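Local coordinates for protein demethylmenaquinone Methyltransferase (Thermus thermophilus, PDB 1J3L) that belongs to the aldolase/RraA family and forms a three-chain assembly of alpha/beta subunits, each built round a curled, mixed beta sheet, at residues Val59-Gly64 / Val128-Leu133; Gly66-Ala71 / Leu109-Thr114; Arg79-Lys84 / Val104-Leu109. All blocks are in the same frame, centred on the assembly; numbering follows the deposited sequence.

Following the chain from the N terminus, the first segment met is 59-64, on strand 58-63. It meets 128-133 in contact 1, which closes the longest of the three loops and sets the small hairpin arm 130-132 across the main sheet. The loop that follows, 66-71, returns to 109-114 in contact 2, nested inside contact 1. Helix 75-83 comes next; its last turn and the residue after it, 79-84, rest on 104-109 in contact 3, inside both larger loops. Contacts 2 and 3 flank strand 107-110, contact 3 just before it and contact 2 just after; their segments overlap at Leu109, which touches the partner in neither. Contacts 1 and 3 lie on opposite sides of the chain's centre.

Contact 1: Val59-Gly64 / Val128-Leu133; sequences VLFVDG and VPLKVL
Phe61 and Val132 reach for each other from opposite directions, and here the packing is tight: CE1 of the Phe61 ring stands 3.7 Å from CG2 of Val132. Leu130 fills in beside them, with its CD1 4.0 Å from Phe61 CD1. The other branch of Leu130, CD2, lies 3.9 Å from CB of Asp63. The residues here are buried, and what meets is mostly carbon, Phe61 O against Leu130 CD1 being the exception. The carboxylate of Asp63 is the polar margin of this packed part. With chi1 at -176°, CG trans to the amide nitrogen, its OD2 passes the Val132 methyl CG2 at 3.6 Å, while OD1 accepts a hydrogen bond from the backbone N of Gly65. The solvent side lies at water 1, which donates to Asp63 OD2 at 2.8 Å and to Lys131 O at 2.9 Å, and at exposed Lys131, whose side chain stays clear of 59-64. Strands 59-63 and 130-132 run at 74° to each other, axes 8.6 Å apart, meeting through side chains and water. A short two-stranded antiparallel arm, 130-132 with 135-137, is laid steeply across a central strand parallel to its neighbours 31-39 and 88-92 in the mixed sheet of this RraA-type fold.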
loop_
_atom_site.group_PDB
_atom_site.type_symbol
_atom_site.label_atom_id
_atom_site.label_comp_id
_atom_site.label_asym_id
_atom_site.label_seq_id
_atom_site.Cartn_x
_atom_site.Cartn_y
_atom_site.Cartn_z
ATOM N N VAL A 59 -4.442 -22.225 10.137
ATOM C CA VAL A 59 -4.348 -21.096 9.238
ATOM C C VAL A 59 -4.065 -21.621 7.834
ATOM O O VAL A 59 -3.102 -22.359 7.628
ATOM C CB VAL A 59 -3.204 -20.158 9.646
ATOM C CG1 VAL A 59 -2.980 -19.107 8.570
ATOM C CG2 VAL A 59 -3.538 -19.488 10.953
ATOM N N LEU A 60 -4.900 -21.250 6.871
ATOM C CA LEU A 60 -4.677 -21.695 5.508
ATOM C C LEU A 60 -3.892 -20.615 4.767
ATOM O O LEU A 60 -4.278 -19.448 4.740
ATOM C CB LEU A 60 -6.004 -21.969 4.796
ATOM C CG LEU A 60 -5.874 -22.533 3.375
ATOM C CD1 LEU A 60 -5.357 -23.966 3.456
ATOM C CD2 LEU A 60 -7.223 -22.482 2.644
ATOM N N PHE A 61 -2.769 -21.017 4.196
ATOM C CA PHE A 61 -1.916 -20.112 3.446
ATOM C C PHE A 61 -2.096 -20.495 1.980
ATOM O O PHE A 61 -1.702 -21.584 1.563
ATOM C CB PHE A 61 -0.454 -20.291 3.871
ATOM C CG PHE A 61 0.414 -19.101 3.582
ATOM C CD1 PHE A 61 0.556 -18.623 2.290
ATOM C CD2 PHE A 61 1.104 -18.471 4.599
ATOM C CE1 PHE A 61 1.370 -17.526 2.022
ATOM C CE2 PHE A 61 1.923 -17.374 4.337
ATOM C CZ PHE A 61 2.056 -16.907 3.049
ATOM N N VAL A 62 -2.714 -19.608 1.210
ATOM C CA VAL A 62 -2.955 -19.869 -0.203
ATOM C C VAL A 62 -1.977 -19.127 -1.086
ATOM O O VAL A 62 -1.945 -17.894 -1.102
ATOM C CB VAL A 62 -4.372 -19.444 -0.625
ATOM C CG1 VAL A 62 -4.620 -19.839 -2.062
ATOM C CG2 VAL A 62 -5.392 -20.072 0.294
ATOM N N ASP A 63 -1.168 -19.887 -1.809
ATOM C CA ASP A 63 -0.203 -19.292 -2.722
ATOM C C ASP A 63 -0.885 -19.182 -4.086
ATOM O O ASP A 63 -1.104 -20.194 -4.752
ATOM C CB ASP A 63 1.036 -20.175 -2.840
ATOM C CG ASP A 63 2.101 -19.549 -3.695
ATOM O OD1 ASP A 63 1.742 -18.854 -4.669
ATOM O OD2 ASP A 63 3.292 -19.755 -3.400
ATOM N N GLY A 64 -1.240 -17.963 -4.486
ATOM C CA GLY A 64 -1.902 -17.773 -5.767
ATOM C C GLY A 64 -0.942 -17.290 -6.833
ATOM O O GLY A 64 -1.345 -16.734 -7.856
ATOM N N VAL A 128 1.704 -28.637 0.360
ATOM C CA VAL A 128 3.049 -28.746 -0.205
ATOM C C VAL A 128 3.884 -27.563 0.264
ATOM O O VAL A 128 3.341 -26.514 0.614
ATOM C CB VAL A 128 3.045 -28.703 -1.742
ATOM C CG1 VAL A 128 2.342 -29.921 -2.306
ATOM C CG2 VAL A 128 2.387 -27.425 -2.212
ATOM N N PRO A 129 5.219 -27.719 0.291
ATOM C CA PRO A 129 6.070 -26.611 0.727
ATOM C C PRO A 129 5.864 -25.439 -0.230
ATOM O O PRO A 129 5.836 -25.628 -1.445
ATOM C CB PRO A 129 7.479 -27.196 0.621
ATOM C CG PRO A 129 7.261 -28.649 0.896
ATOM C CD PRO A 129 6.014 -28.945 0.095
ATOM N N LEU A 130 5.716 -24.236 0.310
ATOM C CA LEU A 130 5.520 -23.056 -0.524
ATOM C C LEU A 130 6.698 -22.113 -0.370
ATOM O O LEU A 130 7.392 -22.132 0.645
ATOM C CB LEU A 130 4.262 -22.290 -0.105
ATOM C CG LEU A 130 2.906 -22.971 0.015
ATOM C CD1 LEU A 130 1.935 -21.961 0.603
ATOM C CD2 LEU A 130 2.419 -23.466 -1.333
ATOM N N LYS A 131 6.903 -21.272 -1.376
ATOM C CA LYS A 131 7.968 -20.282 -1.338
ATOM C C LYS A 131 7.279 -18.951 -1.633
ATOM O O LYS A 131 6.913 -18.671 -2.772
ATOM C CB LYS A 131 9.031 -20.582 -2.405
ATOM C CG LYS A 131 10.316 -19.770 -2.250
ATOM C CD LYS A 131 11.083 -19.671 -3.562
ATOM C CE LYS A 131 10.263 -18.923 -4.613
ATOM N NZ LYS A 131 11.013 -18.661 -5.875
ATOM N N VAL A 132 7.095 -18.135 -0.602
ATOM C CA VAL A 132 6.419 -16.851 -0.760
ATOM C C VAL A 132 7.304 -15.668 -0.380
ATOM O O VAL A 132 7.791 -15.584 0.751
ATOM C CB VAL A 132 5.117 -16.806 0.083
ATOM C CG1 VAL A 132 4.463 -15.435 -0.030
ATOM C CG2 VAL A 132 4.153 -17.887 -0.399
ATOM N N LEU A 133 7.490 -14.751 -1.328
ATOM C CA LEU A 133 8.333 -13.579 -1.113
ATOM C C LEU A 133 9.626 -14.007 -0.438
ATOM O O LEU A 133 9.989 -13.502 0.622
ATOM C CB LEU A 133 7.618 -12.527 -0.253
ATOM C CG LEU A 133 6.428 -11.782 -0.875
ATOM C CD1 LEU A 133 5.886 -10.773 0.125
ATOM C CD2 LEU A 133 6.857 -11.071 -2.155
HETATM O O HOH W 1 4.908 -17.762 -4.632
#

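Contact 2: Gly66-Ala71 / Leu109-Thr114; sequences GSLRTA and LALAAT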
loop_
_atom_site.group_PDB
_atom_site.type_symbol
_atom_site.label_atom_id
_atom_site.label_comp_id
_atom_site.label_asym_id
_atom_site.label_seq_id
_atom_site.Cartn_x
_atom_site.Cartn_y
_atom_site.Cartn_z
ATOM N N GLY A 66 0.701 -14.948 -6.585
ATOM C CA GLY A 66 0.661 -13.503 -6.461
ATOM C C GLY A 66 -0.274 -12.820 -7.440
ATOM O O GLY A 66 -0.324 -11.592 -7.482
ATOM N N SER A 67 -1.020 -13.598 -8.223
ATOM C CA SER A 67 -1.935 -13.011 -9.200
ATOM C C SER A 67 -3.047 -12.168 -8.597
ATOM O O SER A 67 -3.611 -12.515 -7.568
ATOM C CB SER A 67 -2.579 -14.093 -10.052
ATOM O OG SER A 67 -3.532 -13.511 -10.926
ATOM N N LEU A 68 -3.378 -11.069 -9.269
ATOM C CA LEU A 68 -4.432 -10.170 -8.810
ATOM C C LEU A 68 -5.568 -10.159 -9.835
ATOM O O LEU A 68 -6.516 -9.370 -9.723
ATOM C CB LEU A 68 -3.870 -8.753 -8.643
ATOM C CG LEU A 68 -2.508 -8.590 -7.949
ATOM C CD1 LEU A 68 -2.078 -7.141 -8.056
ATOM C CD2 LEU A 68 -2.574 -9.025 -6.478
ATOM N N ARG A 69 -5.467 -11.043 -10.826
ATOM C CA ARG A 69 -6.457 -11.151 -11.898
ATOM C C ARG A 69 -7.799 -11.693 -11.440
ATOM O O ARG A 69 -8.837 -11.276 -11.945
ATOM C CB ARG A 69 -5.954 -12.066 -13.015
ATOM C CG ARG A 69 -5.072 -11.447 -14.090
ATOM C CD ARG A 69 -4.655 -12.568 -15.033
ATOM N NE ARG A 69 -3.970 -12.144 -16.247
ATOM C CZ ARG A 69 -3.508 -12.995 -17.161
ATOM N NH1 ARG A 69 -3.662 -14.303 -16.984
ATOM N NH2 ARG A 69 -2.900 -12.546 -18.252
ATOM N N THR A 70 -7.783 -12.645 -10.516
ATOM C CA THR A 70 -9.027 -13.232 -10.030
ATOM C C THR A 70 -8.988 -13.410 -8.518
ATOM O O THR A 70 -7.920 -13.445 -7.918
ATOM C CB THR A 70 -9.323 -14.617 -10.708
ATOM O OG1 THR A 70 -8.388 -15.605 -10.252
ATOM C CG2 THR A 70 -9.216 -14.501 -12.230
ATOM N N ALA A 71 -10.164 -13.515 -7.913
ATOM C CA ALA A 71 -10.266 -13.679 -6.471
ATOM C C ALA A 71 -10.253 -15.153 -6.094
ATOM O O ALA A 71 -10.952 -15.967 -6.702
ATOM C CB ALA A 71 -11.546 -13.022 -5.961
ATOM N N LEU A 109 -5.835 -12.039 5.096
ATOM C CA LEU A 109 -4.836 -11.204 4.441
ATOM C C LEU A 109 -4.752 -11.540 2.961
ATOM O O LEU A 109 -4.911 -12.695 2.555
ATOM C CB LEU A 109 -3.452 -11.410 5.065
ATOM C CG LEU A 109 -3.342 -11.292 6.583
ATOM C CD1 LEU A 109 -1.871 -11.455 7.032
ATOM C CD2 LEU A 109 -3.900 -9.944 7.003
ATOM N N ALA A 110 -4.512 -10.519 2.153
ATOM C CA ALA A 110 -4.382 -10.702 0.722
ATOM C C ALA A 110 -3.592 -9.516 0.203
ATOM O O ALA A 110 -3.427 -8.523 0.909
ATOM C CB ALA A 110 -5.752 -10.758 0.073
ATOM N N LEU A 111 -3.091 -9.622 -1.022
ATOM C CA LEU A 111 -2.320 -8.541 -1.616
ATOM C C LEU A 111 -3.263 -7.460 -2.118
ATOM O O LEU A 111 -2.916 -6.283 -2.151
ATOM C CB LEU A 111 -1.458 -9.076 -2.768
ATOM C CG LEU A 111 -0.365 -10.073 -2.359
ATOM C CD1 LEU A 111 0.316 -10.638 -3.594
ATOM C CD2 LEU A 111 0.642 -9.385 -1.437
ATOM N N ALA A 112 -4.473 -7.869 -2.490
ATOM C CA ALA A 112 -5.451 -6.927 -2.998
ATOM C C ALA A 112 -6.788 -7.572 -3.284
ATOM O O ALA A 112 -6.918 -8.798 -3.318
ATOM C CB ALA A 112 -4.925 -6.278 -4.277
ATOM N N ALA A 113 -7.791 -6.722 -3.465
ATOM C CA ALA A 113 -9.119 -7.192 -3.827
ATOM C C ALA A 113 -9.212 -7.030 -5.355
ATOM O O ALA A 113 -8.538 -6.182 -5.941
ATOM C CB ALA A 113 -10.201 -6.351 -3.123
ATOM N N THR A 114 -10.035 -7.846 -5.994
ATOM C CA THR A 114 -10.218 -7.785 -7.440
ATOM C C THR A 114 -11.646 -8.277 -7.696
ATOM O O THR A 114 -12.162 -9.115 -6.946
ATOM C CB THR A 114 -9.183 -8.681 -8.171
ATOM O OG1 THR A 114 -8.946 -8.168 -9.486
ATOM C CG2 THR A 114 -9.688 -10.119 -8.280
HETATM O O HOH W 2 -10.575 -9.277 -11.375
#
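Leu68 and Leu111 meet at about a right angle, where the loop behind central strand 58-63 bends back over the end of strand 107-110. This is the rim of the RraA-type alpha/beta fold, the stretch of loop that leads into helix 75-83. The CD2 branch of Leu68 does the touching: it comes within 3.9 Å of CB of Leu111, with the CB of Ala112 also in its range. The Leu111 side chain continues past this point to the start of the loop, where its CD1 sits 4.1 Å from Gly66 O. Loop 66-71 is shaped locally by an ST turn, in which Ser67 OG accepts from the backbone N of Arg69 at 3.1 Å and 160°; the same hydroxyl is also hydrogen-bonded to Glu42.

Thr114 grips the other end with both of its branches. Its OG1 is swung roughly opposite the backbone N, short of fully trans (chi1 -153°), and faces the carbonyl of Leu68, while the methyl CG2 is pressed over the peptide between Thr70 and Ala71, two further along, 3.4 Å from both Thr70 C and Ala71 N. One residue thus spans three successive peptide groups of the loop, polar at one branch and apolar at the other. The second subunit closes in from outside: its Pro19 packs on Leu68 and Thr114, so this rim is also part of the interface between chains. The Thr114 hydroxyl is used twice. It accepts from water 2, which donates to Arg69 O as well, and it gives its own proton to Leu68 O in a 2.7 Å bond with a C=O...OG1 angle of 167°, almost end-on to the carbonyl.

Contact 3: Arg79-Lys84 / Val104-Leu109; sequences RRAWEK and VPIGLL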
loop_
_atom_site.group_PDB
_atom_site.type_symbol
_atom_site.label_atom_id
_atom_site.label_comp_id
_atom_site.label_asym_id
_atom_site.label_seq_id
_atom_site.Cartn_x
_atom_site.Cartn_y
_atom_site.Cartn_z
ATOM N N ARG A 79 -17.041 -16.847 5.022
ATOM C CA ARG A 79 -18.020 -17.297 5.993
ATOM C C ARG A 79 -17.901 -18.798 6.205
ATOM O O ARG A 79 -18.033 -19.268 7.313
ATOM C CB ARG A 79 -19.436 -16.950 5.523
ATOM C CG ARG A 79 -19.727 -15.452 5.468
ATOM C CD ARG A 79 -21.198 -15.124 5.096
ATOM N NE ARG A 79 -21.536 -15.309 3.677
ATOM C CZ ARG A 79 -21.357 -14.397 2.725
ATOM N NH1 ARG A 79 -20.845 -13.223 3.043
ATOM N NH2 ARG A 79 -21.657 -14.669 1.454
ATOM N N ARG A 80 -17.647 -19.551 5.140
ATOM C CA ARG A 80 -17.514 -20.993 5.280
ATOM C C ARG A 80 -16.310 -21.325 6.174
ATOM O O ARG A 80 -16.424 -22.118 7.109
ATOM C CB ARG A 80 -17.370 -21.659 3.905
ATOM C CG ARG A 80 -17.739 -23.126 3.917
ATOM C CD ARG A 80 -19.138 -23.350 4.495
ATOM N NE ARG A 80 -19.300 -24.747 4.881
ATOM C CZ ARG A 80 -20.045 -25.165 5.897
ATOM N NH1 ARG A 80 -20.712 -24.294 6.641
ATOM N NH2 ARG A 80 -20.096 -26.455 6.190
ATOM N N ALA A 81 -15.171 -20.691 5.896
ATOM C CA ALA A 81 -13.946 -20.905 6.665
ATOM C C ALA A 81 -14.200 -20.668 8.138
ATOM O O ALA A 81 -13.714 -21.413 9.000
ATOM C CB ALA A 81 -12.837 -19.973 6.172
ATOM N N TRP A 82 -14.975 -19.628 8.422
ATOM C CA TRP A 82 -15.313 -19.288 9.792
ATOM C C TRP A 82 -16.204 -20.339 10.443
ATOM O O TRP A 82 -15.973 -20.720 11.591
ATOM C CB TRP A 82 -16.006 -17.933 9.843
ATOM C CG TRP A 82 -16.478 -17.558 11.203
ATOM C CD1 TRP A 82 -15.716 -17.425 12.325
ATOM C CD2 TRP A 82 -17.818 -17.227 11.584
ATOM N NE1 TRP A 82 -16.493 -17.025 13.380
ATOM C CE2 TRP A 82 -17.786 -16.893 12.954
ATOM C CE3 TRP A 82 -19.039 -17.173 10.896
ATOM C CZ2 TRP A 82 -18.930 -16.512 13.656
ATOM C CZ3 TRP A 82 -20.182 -16.792 11.596
ATOM C CH2 TRP A 82 -20.116 -16.464 12.963
ATOM N N GLU A 83 -17.229 -20.797 9.722
ATOM C CA GLU A 83 -18.143 -21.813 10.251
ATOM C C GLU A 83 -17.378 -23.111 10.529
ATOM O O GLU A 83 -17.738 -23.869 11.417
ATOM C CB GLU A 83 -19.293 -22.100 9.263
ATOM C CG GLU A 83 -20.116 -20.870 8.864
ATOM C CD GLU A 83 -21.220 -21.172 7.849
ATOM O OE1 GLU A 83 -20.954 -21.865 6.842
ATOM O OE2 GLU A 83 -22.359 -20.696 8.052
ATOM N N LYS A 84 -16.327 -23.361 9.759
ATOM C CA LYS A 84 -15.523 -24.563 9.930
ATOM C C LYS A 84 -14.421 -24.395 10.980
ATOM O O LYS A 84 -13.618 -25.303 11.199
ATOM C CB LYS A 84 -14.918 -24.981 8.589
ATOM C CG LYS A 84 -15.876 -25.766 7.701
ATOM C CD LYS A 84 -16.226 -27.089 8.356
ATOM C CE LYS A 84 -17.218 -27.882 7.543
ATOM N NZ LYS A 84 -17.442 -29.199 8.180
ATOM N N VAL A 104 -16.555 -10.880 8.804
ATOM C CA VAL A 104 -16.347 -12.254 9.267
ATOM C C VAL A 104 -15.244 -12.235 10.319
ATOM O O VAL A 104 -14.144 -11.740 10.066
ATOM C CB VAL A 104 -15.936 -13.182 8.099
ATOM C CG1 VAL A 104 -15.849 -14.631 8.580
ATOM C CG2 VAL A 104 -16.934 -13.051 6.956
ATOM N N PRO A 105 -15.524 -12.774 11.517
ATOM C CA PRO A 105 -14.528 -12.789 12.597
ATOM C C PRO A 105 -13.402 -13.802 12.476
ATOM O O PRO A 105 -13.258 -14.686 13.313
ATOM C CB PRO A 105 -15.380 -12.989 13.856
ATOM C CG PRO A 105 -16.513 -13.841 13.359
ATOM C CD PRO A 105 -16.838 -13.252 11.992
ATOM N N ILE A 106 -12.616 -13.659 11.414
ATOM C CA ILE A 106 -11.455 -14.498 11.152
ATOM C C ILE A 106 -10.415 -13.583 10.526
ATOM O O ILE A 106 -10.739 -12.487 10.065
ATOM C CB ILE A 106 -11.730 -15.636 10.133
ATOM C CG1 ILE A 106 -12.143 -15.044 8.783
ATOM C CG2 ILE A 106 -12.772 -16.587 10.682
ATOM C CD1 ILE A 106 -12.279 -16.076 7.690
ATOM N N GLY A 107 -9.169 -14.029 10.528
ATOM C CA GLY A 107 -8.117 -13.244 9.921
ATOM C C GLY A 107 -8.140 -13.486 8.430
ATOM O O GLY A 107 -8.345 -14.620 7.995
ATOM N N LEU A 108 -7.965 -12.427 7.644
ATOM C CA LEU A 108 -7.947 -12.545 6.187
ATOM C C LEU A 108 -6.992 -11.543 5.522
ATOM O O LEU A 108 -7.302 -10.355 5.396
ATOM C CB LEU A 108 -9.359 -12.368 5.617
ATOM C CG LEU A 108 -10.388 -13.434 5.998
ATOM C CD1 LEU A 108 -11.735 -13.076 5.388
ATOM C CD2 LEU A 108 -9.922 -14.801 5.510
ATOM N N LEU A 109 -5.835 -12.039 5.096
ATOM C CA LEU A 109 -4.836 -11.204 4.441
ATOM C C LEU A 109 -4.752 -11.540 2.961
ATOM O O LEU A 109 -4.911 -12.695 2.555
ATOM C CB LEU A 109 -3.452 -11.410 5.065
ATOM C CG LEU A 109 -3.342 -11.292 6.583
ATOM C CD1 LEU A 109 -1.871 -11.455 7.032
ATOM C CD2 LEU A 109 -3.900 -9.944 7.003
#
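With CG anti to the backbone N (chi1 176°), the indole of Trp82 swings off helix 75-83 toward Val104, Pro105 and Ile106. Ile106 answers with chi1 of 61°, a turn that sets CG1 between its N and carbonyl carbon and leaves CG2 beside the backbone N, from where this methyl reaches the indole at 3.5 Å from Trp82 CD1. Val104 meets the root of the side chain, its CG1 3.5 Å from Trp82 CB.

The flat part of the indole belongs to Pro105. CG of the proline hangs over one face, offset toward the rim, and lies only 3.2 Å from Trp82 NE1. CD sits more squarely above the five-membered ring, 4.0 Å from its centroid and 14° off the normal: a CH-pi contact. The proline is held in this posture by its own backbone, since it is the centre of an inverse gamma turn closed by Ile106 N to Val104 O at 2.8 Å.

The helix is the crossover of a beta-alpha-beta unit, joining the adjacent parallel strands 58-63 and 88-92, and it reaches here to the lead-in of the next parallel strand, 107-110. On its inner side Ala81 touches the far end of Ile106, CB to CD1 4.2 Å, while Trp86 packs against the same alanine. One turn before Trp82, Arg79 crosses Val104 at about a right angle and offers only its aliphatic part, CG standing 4.0 Å from Val104 CG2. Beyond that point the arginine chain bends at chi3, and its guanidinium goes to a salt bridge between NH1 and the carboxylate of Glu100.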